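Local structure of 1H-3-hydroxy-4-oxoquinoline 2,4-dioxygenase (Pseudomonas putida, 3IBT) at residues D151-T156 / R242-S247; A160-H165 / P246-P251; W121-H126 / Q218-L223. The protein catalyses the cofactor-independent ring cleavage of 3-hydroxy-1H-quinolin-4-one by dioxygen to N-formylanthranilate and carbon monoxide, on an alpha/beta-hydrolase fold. All coordinates share one frame; numbering follows the deposited sequence.

How the contacts relate
Contacts 1 and 2 are neighbours: both use the chain from the His244 loop into helix 246-249, with helices 142-154 and 160-169, successive in the chain, as their other sides. Contact 2 is buried and made mainly of apolar packing round one leucine, without a hydrogen bond across it. Contact 1 is partly buried and mixed: an aromatic stack at the probable active site, one backbone bond, and a salt bridge at its outer end. The Glu249 carboxylate bridges contacts 1 and 2. Contact 3, also partly buried, stands apart, its centre about 15 Å from that of contact 1, and joins a loop to helix 218-230 chiefly through one tyrosine.

Contact 1: D151-T156 / R242-S247; sequences DEWAET and RTHFPS
His244 N donates to Trp153 O at 3.1 Å, joining the last turn of helix 142-154 to the loop 242-245, and Thr243 CA adds a CH···O contact to the same carbonyl oxygen. The side chains of Trp153 and His244 lie alongside, pointing the same way and stacked face to face: the imidazole and the five-membered ring of the indole have centroids 3.7 Å apart and planes at 13°. A chi1 of 178° swings the imidazole over the indole face, with His244 CD2 3.4 Å from Trp153 CE2. Phe245 crosses the tryptophan at about a right angle, its CZ 4.0 Å from Trp153 CB. With an alanine in place of Trp153, the His244 imidazole would probably lose its stacking partner and be freer to turn. Farther out, Glu155 OE1 forms a salt bridge with Arg242 NH1 at 2.6 Å, carboxylate and guanidinium planes 84° apart, while Glu155 OE2 accepts from Thr156 N and OG1. By similarity, His244 is the proton donor/acceptor and Trp153 binds substrate; His244 ND1 makes a weak bond to Asp120, the residue after strand 115-119, while helix 160-169 packs against Thr243 and Phe245.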
loop_
_atom_site.group_PDB
_atom_site.type_symbol
_atom_site.label_atom_id
_atom_site.label_comp_id
_atom_site.label_asym_id
_atom_site.label_seq_id
_atom_site.Cartn_x
_atom_site.Cartn_y
_atom_site.Cartn_z
ATOM N N ASP A 151 17.090 3.876 -5.675
ATOM C CA ASP A 151 17.757 5.124 -6.028
ATOM C C ASP A 151 16.683 6.177 -6.300
ATOM O O ASP A 151 16.798 7.345 -5.889
ATOM C CB ASP A 151 18.655 4.937 -7.260
ATOM C CG ASP A 151 19.935 4.114 -6.962
ATOM O OD1 ASP A 151 20.886 4.666 -6.360
ATOM O OD2 ASP A 151 20.015 2.919 -7.357
ATOM N N GLU A 152 15.617 5.732 -6.962
ATOM C CA GLU A 152 14.505 6.588 -7.318
ATOM C C GLU A 152 13.665 6.935 -6.090
ATOM O O GLU A 152 13.635 8.083 -5.647
ATOM C CB GLU A 152 13.640 5.917 -8.376
ATOM C CG GLU A 152 12.399 6.744 -8.732
ATOM C CD GLU A 152 11.556 6.087 -9.827
ATOM O OE1 GLU A 152 12.128 5.724 -10.891
ATOM O OE2 GLU A 152 10.323 5.932 -9.621
ATOM N N TRP A 153 12.984 5.935 -5.550
ATOM C CA TRP A 153 12.198 6.082 -4.335
ATOM C C TRP A 153 12.847 6.959 -3.252
ATOM O O TRP A 153 12.155 7.794 -2.600
ATOM C CB TRP A 153 11.880 4.692 -3.789
ATOM C CG TRP A 153 10.858 3.942 -4.632
ATOM C CD1 TRP A 153 10.038 4.472 -5.595
ATOM C CD2 TRP A 153 10.523 2.549 -4.546
ATOM N NE1 TRP A 153 9.222 3.503 -6.119
ATOM C CE2 TRP A 153 9.488 2.310 -5.496
ATOM C CE3 TRP A 153 10.978 1.488 -3.757
ATOM C CZ2 TRP A 153 8.922 1.038 -5.698
ATOM C CZ3 TRP A 153 10.404 0.234 -3.945
ATOM C CH2 TRP A 153 9.391 0.017 -4.912
ATOM N N ALA A 154 14.165 6.796 -3.072
ATOM C CA ALA A 154 14.882 7.571 -2.049
ATOM C C ALA A 154 15.108 9.031 -2.374
ATOM O O ALA A 154 15.175 9.835 -1.478
ATOM C CB ALA A 154 16.202 6.931 -1.702
ATOM N N GLU A 155 15.257 9.365 -3.651
ATOM C CA GLU A 155 15.716 10.697 -4.072
ATOM C C GLU A 155 16.845 11.237 -3.193
ATOM O O GLU A 155 17.708 10.471 -2.817
ATOM C CB GLU A 155 14.556 11.653 -4.171
ATOM C CG GLU A 155 14.771 12.635 -5.302
ATOM C CD GLU A 155 14.820 14.073 -4.842
ATOM O OE1 GLU A 155 14.632 14.969 -5.688
ATOM O OE2 GLU A 155 15.003 14.326 -3.625
ATOM N N THR A 156 16.832 12.516 -2.842
ATOM C CA THR A 156 17.925 13.157 -2.084
ATOM C C THR A 156 17.733 13.227 -0.575
ATOM O O THR A 156 18.179 14.195 0.044
ATOM C CB THR A 156 18.093 14.656 -2.467
ATOM O OG1 THR A 156 17.443 14.923 -3.704
ATOM C CG2 THR A 156 19.599 15.085 -2.533
ATOM N N ARG A 242 10.246 14.280 -0.783
ATOM C CA ARG A 242 11.044 13.960 -1.951
ATOM C C ARG A 242 10.991 12.446 -2.132
ATOM O O ARG A 242 11.474 11.909 -3.131
ATOM C CB ARG A 242 12.488 14.451 -1.773
ATOM C CG ARG A 242 12.613 15.763 -1.032
ATOM C CD ARG A 242 12.630 17.017 -1.969
ATOM N NE ARG A 242 11.579 17.074 -3.000
ATOM C CZ ARG A 242 11.817 17.017 -4.315
ATOM N NH1 ARG A 242 13.067 16.908 -4.787
ATOM N NH2 ARG A 242 10.804 17.061 -5.172
ATOM N N THR A 243 10.345 11.780 -1.182
ATOM C CA THR A 243 10.392 10.334 -1.020
ATOM C C THR A 243 9.117 9.627 -1.465
ATOM O O THR A 243 8.049 10.247 -1.572
ATOM C CB THR A 243 10.667 10.068 0.489
ATOM O OG1 THR A 243 12.068 9.961 0.669
ATOM C CG2 THR A 243 9.886 8.868 1.126
ATOM N N HIS A 244 9.238 8.321 -1.675
ATOM C CA HIS A 244 8.111 7.437 -2.009
ATOM C C HIS A 244 7.256 6.973 -0.786
ATOM O O HIS A 244 6.165 6.439 -0.994
ATOM C CB HIS A 244 8.664 6.255 -2.856
ATOM C CG HIS A 244 7.662 5.201 -3.256
ATOM N ND1 HIS A 244 6.537 5.470 -4.011
ATOM C CD2 HIS A 244 7.668 3.854 -3.070
ATOM C CE1 HIS A 244 5.882 4.342 -4.246
ATOM N NE2 HIS A 244 6.547 3.347 -3.687
ATOM N N PHE A 245 7.705 7.196 0.461
ATOM C CA PHE A 245 7.004 6.676 1.670
ATOM C C PHE A 245 6.637 7.817 2.583
ATOM O O PHE A 245 7.310 8.097 3.589
ATOM C CB PHE A 245 7.873 5.713 2.400
ATOM C CG PHE A 245 8.769 4.967 1.501
ATOM C CD1 PHE A 245 10.024 5.476 1.185
ATOM C CD2 PHE A 245 8.357 3.755 0.935
ATOM C CE1 PHE A 245 10.896 4.779 0.323
ATOM C CE2 PHE A 245 9.204 3.038 0.085
ATOM C CZ PHE A 245 10.490 3.557 -0.233
ATOM N N PRO A 246 5.568 8.530 2.217
ATOM C CA PRO A 246 5.162 9.634 3.073
ATOM C C PRO A 246 4.843 9.202 4.531
ATOM O O PRO A 246 4.892 10.010 5.460
ATOM C CB PRO A 246 3.919 10.190 2.362
ATOM C CG PRO A 246 3.517 9.192 1.347
ATOM C CD PRO A 246 4.714 8.380 1.014
ATOM N N SER A 247 4.526 7.940 4.740
ATOM C CA SER A 247 4.245 7.473 6.087
ATOM C C SER A 247 5.511 7.443 6.938
ATOM O O SER A 247 5.425 7.449 8.144
ATOM C CB SER A 247 3.655 6.092 6.013
ATOM O OG SER A 247 4.532 5.278 5.229
#

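Contact 2: A160-H165 / P246-P251; sequences ADVLNH and PSLENP
Leu248 carries most of the meeting between the short helix 246-249 and the first turns of helix 160-169, the backbones coming closest where Val162 CA and Leu248 CA are 6.0 Å apart. Its CB lies 3.8 Å from Val162 CG2, and the two side chains cross obliquely. Beyond CB the leucine keeps CG anti to its carbonyl carbon, and a chi2 of 177° carries CD1 on to His165, 3.6 Å from CB and 3.8 Å from CG of that histidine. Here the side chains meet at about a right angle. The same methyl, CD1, approaches Asp161 O at 3.9 Å, whereas CD2 touches Asp161 CB more loosely. The carboxylate of Asp161 is engaged elsewhere, through OD2 with Asn39. Next along the helix, Glu249 meets Val162 CG2 with its backbone N and, at 4.1 Å, with its CB, so this one methyl packs over two successive residues. The glutamate then runs out extended from CG and turns its carboxylate to the chain ahead of its own helix: OE1 accepts from Thr243 N and OE2 from Arg242 N. Two oxygens on two consecutive N-H groups fix the carboxylate and hold the loop just before His244 against the helix that follows it. On the opposing helix, His165 meets Phe245 edge to face and touches Gln32, a substrate-binding residue by similarity. The contact thus packs a helix of the cap, the excursion between strands 115-119 and 207-212, onto the core segment that follows the loop bearing His244, the catalytic histidine by similarity, as is characteristic of capped alpha/beta hydrolases, whose active site lies between cap and core.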
loop_
_atom_site.group_PDB
_atom_site.type_symbol
_atom_site.label_atom_id
_atom_site.label_comp_id
_atom_site.label_asym_id
_atom_site.label_seq_id
_atom_site.Cartn_x
_atom_site.Cartn_y
_atom_site.Cartn_z
ATOM N N ALA A 160 16.644 9.451 8.110
ATOM C CA ALA A 160 17.151 8.283 8.825
ATOM C C ALA A 160 16.249 7.073 8.615
ATOM O O ALA A 160 16.736 6.003 8.240
ATOM C CB ALA A 160 17.297 8.591 10.285
ATOM N N ASP A 161 14.943 7.274 8.807
ATOM C CA ASP A 161 13.932 6.220 8.789
ATOM C C ASP A 161 13.642 5.671 7.413
ATOM O O ASP A 161 13.322 4.496 7.287
ATOM C CB ASP A 161 12.600 6.713 9.361
ATOM C CG ASP A 161 12.694 7.173 10.814
ATOM O OD1 ASP A 161 13.630 6.730 11.560
ATOM O OD2 ASP A 161 11.788 7.966 11.211
ATOM N N VAL A 162 13.702 6.509 6.383
ATOM C CA VAL A 162 13.433 6.048 5.010
ATOM C C VAL A 162 14.630 5.263 4.537
ATOM O O VAL A 162 14.487 4.150 4.013
ATOM C CB VAL A 162 13.186 7.223 4.051
ATOM C CG1 VAL A 162 13.140 6.747 2.658
ATOM C CG2 VAL A 162 11.896 7.873 4.392
ATOM N N LEU A 163 15.807 5.867 4.730
ATOM C CA LEU A 163 17.075 5.185 4.469
ATOM C C LEU A 163 17.112 3.837 5.174
ATOM O O LEU A 163 17.419 2.826 4.557
ATOM C CB LEU A 163 18.274 6.055 4.855
ATOM C CG LEU A 163 18.414 7.300 3.986
ATOM C CD1 LEU A 163 19.417 8.252 4.540
ATOM C CD2 LEU A 163 18.828 6.916 2.608
ATOM N N ASN A 164 16.752 3.806 6.448
ATOM C CA ASN A 164 16.807 2.549 7.178
ATOM C C ASN A 164 15.910 1.507 6.534
ATOM O O ASN A 164 16.228 0.281 6.510
ATOM C CB ASN A 164 16.405 2.698 8.649
ATOM C CG ASN A 164 16.485 1.362 9.384
ATOM O OD1 ASN A 164 17.525 0.696 9.369
ATOM N ND2 ASN A 164 15.384 0.936 9.965
ATOM N N HIS A 165 14.777 2.014 6.040
ATOM C CA HIS A 165 13.789 1.160 5.427
ATOM C C HIS A 165 14.369 0.485 4.180
ATOM O O HIS A 165 14.413 -0.751 4.070
ATOM C CB HIS A 165 12.556 1.934 5.077
ATOM C CG HIS A 165 11.496 1.090 4.478
ATOM N ND1 HIS A 165 10.752 0.199 5.217
ATOM C CD2 HIS A 165 11.060 0.979 3.207
ATOM C CE1 HIS A 165 9.889 -0.415 4.431
ATOM N NE2 HIS A 165 10.063 0.032 3.202
ATOM N N PRO A 246 5.568 8.530 2.217
ATOM C CA PRO A 246 5.162 9.634 3.073
ATOM C C PRO A 246 4.843 9.202 4.531
ATOM O O PRO A 246 4.892 10.010 5.460
ATOM C CB PRO A 246 3.919 10.190 2.362
ATOM C CG PRO A 246 3.517 9.192 1.347
ATOM C CD PRO A 246 4.714 8.380 1.014
ATOM N N SER A 247 4.526 7.940 4.740
ATOM C CA SER A 247 4.245 7.473 6.087
ATOM C C SER A 247 5.511 7.443 6.938
ATOM O O SER A 247 5.425 7.449 8.144
ATOM C CB SER A 247 3.655 6.092 6.013
ATOM O OG SER A 247 4.532 5.278 5.229
ATOM N N LEU A 248 6.676 7.409 6.292
ATOM C CA LEU A 248 7.939 7.384 6.998
ATOM C C LEU A 248 8.507 8.762 7.013
ATOM O O LEU A 248 8.876 9.257 8.059
ATOM C CB LEU A 248 8.927 6.471 6.286
ATOM C CG LEU A 248 8.790 4.968 6.468
ATOM C CD1 LEU A 248 9.842 4.270 5.591
ATOM C CD2 LEU A 248 8.952 4.585 7.929
ATOM N N GLU A 249 8.580 9.381 5.833
ATOM C CA GLU A 249 9.119 10.737 5.698
ATOM C C GLU A 249 8.279 11.846 6.423
ATOM O O GLU A 249 8.829 12.812 6.991
ATOM C CB GLU A 249 9.312 11.088 4.226
ATOM C CG GLU A 249 10.173 12.318 4.050
ATOM C CD GLU A 249 10.298 12.760 2.575
ATOM O OE1 GLU A 249 9.432 12.333 1.745
ATOM O OE2 GLU A 249 11.275 13.523 2.256
ATOM N N ASN A 250 6.963 11.732 6.376
ATOM C CA ASN A 250 6.156 12.777 6.926
ATOM C C ASN A 250 4.986 12.267 7.726
ATOM O O ASN A 250 3.836 12.550 7.385
ATOM C CB ASN A 250 5.691 13.725 5.840
ATOM C CG ASN A 250 6.782 14.722 5.418
ATOM O OD1 ASN A 250 7.410 15.401 6.246
ATOM N ND2 ASN A 250 7.013 14.807 4.107
ATOM N N PRO A 251 5.270 11.550 8.829
ATOM C CA PRO A 251 4.155 10.935 9.539
ATOM C C PRO A 251 3.162 11.978 10.056
ATOM O O PRO A 251 1.977 11.711 9.975
ATOM C CB PRO A 251 4.820 10.168 10.694
ATOM C CG PRO A 251 6.167 10.779 10.838
ATOM C CD PRO A 251 6.566 11.306 9.486
#

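Contact 3: W121-H126 / Q218-L223; sequences WLLQPH and QDYRQL
Tyr220 points the end of its side chain at the backbone of Leu123, and the other side chains of the contact are set around that phenol. A chi1 of -169° sends the ring out from helix 218-230 to the loop 121-126, where Leu123 N donates to Tyr220 OH. The N-H comes in at the ring edge, in the plane of the phenol, and the bond is nearly straight at 175°. Leu123 itself crosses the tyrosine at about a right angle, its CB 4.1 Å from Tyr220 CZ. Leu122 crosses it obliquely from the other side of the ring, CD1 4.0 Å from Tyr220 CE1. The phenol is therefore flanked by two leucines while its oxygen receives the loop's amide. One turn on, Leu223 CD1 meets Gln124 NE2 at 3.9 Å, a van der Waals touch. Helix 218-230 is the beta-alpha-beta crossover between parallel strands 207-212 and 234-238 of the alpha/beta-hydrolase core; the loop follows strand 115-119 and Asp120. It is pinned on other sides as well, Trp121 N bonding to His210 of strand 207-212 and Leu122 O to Tyr189 of helix 175-192. Leu123 also packs on Met199 of helix 195-200 and on Phe234 of edge strand 234-238.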
loop_
_atom_site.group_PDB
_atom_site.type_symbol
_atom_site.label_atom_id
_atom_site.label_comp_id
_atom_site.label_asym_id
_atom_site.label_seq_id
_atom_site.Cartn_x
_atom_site.Cartn_y
_atom_site.Cartn_z
ATOM N N TRP A 121 0.619 5.541 -4.780
ATOM C CA TRP A 121 0.304 4.599 -5.833
ATOM C C TRP A 121 0.461 5.337 -7.156
ATOM O O TRP A 121 -0.205 6.374 -7.371
ATOM C CB TRP A 121 -1.164 4.320 -5.713
ATOM C CG TRP A 121 -1.610 3.097 -6.373
ATOM C CD1 TRP A 121 -0.841 2.089 -6.837
ATOM C CD2 TRP A 121 -2.958 2.710 -6.584
ATOM N NE1 TRP A 121 -1.621 1.113 -7.342
ATOM C CE2 TRP A 121 -2.932 1.454 -7.184
ATOM C CE3 TRP A 121 -4.196 3.317 -6.323
ATOM C CZ2 TRP A 121 -4.096 0.758 -7.533
ATOM C CZ3 TRP A 121 -5.372 2.623 -6.656
ATOM C CH2 TRP A 121 -5.305 1.349 -7.253
ATOM N N LEU A 122 1.311 4.802 -8.041
ATOM C CA LEU A 122 1.610 5.436 -9.316
ATOM C C LEU A 122 0.425 5.312 -10.266
ATOM O O LEU A 122 0.147 4.243 -10.830
ATOM C CB LEU A 122 2.891 4.836 -9.904
ATOM C CG LEU A 122 3.397 5.301 -11.268
ATOM C CD1 LEU A 122 3.956 6.726 -11.257
ATOM C CD2 LEU A 122 4.433 4.306 -11.750
ATOM N N LEU A 123 -0.282 6.423 -10.427
ATOM C CA LEU A 123 -1.575 6.375 -11.071
ATOM C C LEU A 123 -1.487 6.067 -12.560
ATOM O O LEU A 123 -2.485 5.637 -13.178
ATOM C CB LEU A 123 -2.333 7.660 -10.838
ATOM C CG LEU A 123 -2.626 7.886 -9.376
ATOM C CD1 LEU A 123 -3.228 9.260 -9.228
ATOM C CD2 LEU A 123 -3.539 6.847 -8.759
ATOM N N GLN A 124 -0.295 6.210 -13.136
ATOM C CA GLN A 124 -0.165 6.010 -14.543
ATOM C C GLN A 124 1.232 5.461 -14.845
ATOM O O GLN A 124 2.228 6.073 -14.451
ATOM C CB GLN A 124 -0.373 7.368 -15.148
ATOM C CG GLN A 124 -0.798 7.317 -16.554
ATOM C CD GLN A 124 -1.913 8.306 -16.815
ATOM O OE1 GLN A 124 -3.072 8.053 -16.414
ATOM N NE2 GLN A 124 -1.588 9.435 -17.497
ATOM N N PRO A 125 1.334 4.316 -15.560
ATOM C CA PRO A 125 2.670 3.737 -15.754
ATOM C C PRO A 125 3.425 4.564 -16.760
ATOM O O PRO A 125 2.798 5.356 -17.448
ATOM C CB PRO A 125 2.380 2.338 -16.342
ATOM C CG PRO A 125 1.059 2.448 -16.993
ATOM C CD PRO A 125 0.291 3.533 -16.261
ATOM N N HIS A 126 4.740 4.387 -16.875
ATOM C CA HIS A 126 5.526 5.105 -17.913
ATOM C C HIS A 126 6.733 4.246 -18.317
ATOM O O HIS A 126 7.039 3.288 -17.616
ATOM C CB HIS A 126 5.967 6.445 -17.346
ATOM C CG HIS A 126 6.661 6.319 -16.038
ATOM N ND1 HIS A 126 7.906 5.737 -15.916
ATOM C CD2 HIS A 126 6.280 6.664 -14.788
ATOM C CE1 HIS A 126 8.270 5.746 -14.644
ATOM N NE2 HIS A 126 7.299 6.302 -13.938
ATOM N N GLN A 218 5.628 17.818 -11.839
ATOM C CA GLN A 218 4.550 18.796 -11.891
ATOM C C GLN A 218 3.412 18.343 -12.813
ATOM O O GLN A 218 2.252 18.478 -12.436
ATOM C CB GLN A 218 5.024 20.213 -12.188
ATOM C CG GLN A 218 3.882 21.253 -12.205
ATOM C CD GLN A 218 3.005 21.319 -10.896
ATOM O OE1 GLN A 218 3.406 20.855 -9.812
ATOM N NE2 GLN A 218 1.815 21.930 -11.015
ATOM N N ASP A 219 3.716 17.751 -13.966
ATOM C CA ASP A 219 2.649 17.209 -14.821
ATOM C C ASP A 219 1.676 16.302 -14.047
ATOM O O ASP A 219 0.431 16.460 -14.181
ATOM C CB ASP A 219 3.206 16.430 -16.006
ATOM C CG ASP A 219 3.859 17.323 -17.071
ATOM O OD1 ASP A 219 3.626 18.581 -17.102
ATOM O OD2 ASP A 219 4.616 16.726 -17.895
ATOM N N TYR A 220 2.265 15.369 -13.267
ATOM C CA TYR A 220 1.570 14.353 -12.490
ATOM C C TYR A 220 0.709 14.971 -11.415
ATOM O O TYR A 220 -0.422 14.552 -11.206
ATOM C CB TYR A 220 2.599 13.425 -11.818
ATOM C CG TYR A 220 2.049 12.150 -11.177
ATOM C CD1 TYR A 220 1.817 11.001 -11.952
ATOM C CD2 TYR A 220 1.805 12.072 -9.795
ATOM C CE1 TYR A 220 1.342 9.803 -11.386
ATOM C CE2 TYR A 220 1.313 10.859 -9.200
ATOM C CZ TYR A 220 1.090 9.744 -10.015
ATOM O OH TYR A 220 0.600 8.577 -9.492
ATOM N N ARG A 221 1.255 15.948 -10.702
ATOM C CA ARG A 221 0.475 16.635 -9.703
ATOM C C ARG A 221 -0.731 17.268 -10.395
ATOM O O ARG A 221 -1.832 17.195 -9.892
ATOM C CB ARG A 221 1.331 17.682 -8.995
ATOM C CG ARG A 221 2.557 17.102 -8.274
ATOM C CD ARG A 221 3.397 18.217 -7.682
ATOM N NE ARG A 221 4.669 17.725 -7.182
ATOM C CZ ARG A 221 5.831 17.892 -7.818
ATOM N NH1 ARG A 221 5.863 18.552 -8.977
ATOM N NH2 ARG A 221 6.973 17.411 -7.310
ATOM N N GLN A 222 -0.517 17.854 -11.574
ATOM C CA GLN A 222 -1.578 18.466 -12.350
ATOM C C GLN A 222 -2.604 17.438 -12.872
ATOM O O GLN A 222 -3.817 17.701 -12.924
ATOM C CB GLN A 222 -0.944 19.190 -13.516
ATOM C CG GLN A 222 -1.823 20.167 -14.207
ATOM C CD GLN A 222 -2.569 21.062 -13.261
ATOM O OE1 GLN A 222 -3.786 21.070 -13.272
ATOM N NE2 GLN A 222 -1.852 21.840 -12.451
ATOM N N LEU A 223 -2.120 16.279 -13.282
ATOM C CA LEU A 223 -3.001 15.212 -13.727
ATOM C C LEU A 223 -4.031 14.858 -12.647
ATOM O O LEU A 223 -5.150 14.488 -12.970
ATOM C CB LEU A 223 -2.191 13.957 -14.061
ATOM C CG LEU A 223 -3.008 12.718 -14.434
ATOM C CD1 LEU A 223 -3.205 12.666 -15.948
ATOM C CD2 LEU A 223 -2.461 11.357 -13.871
#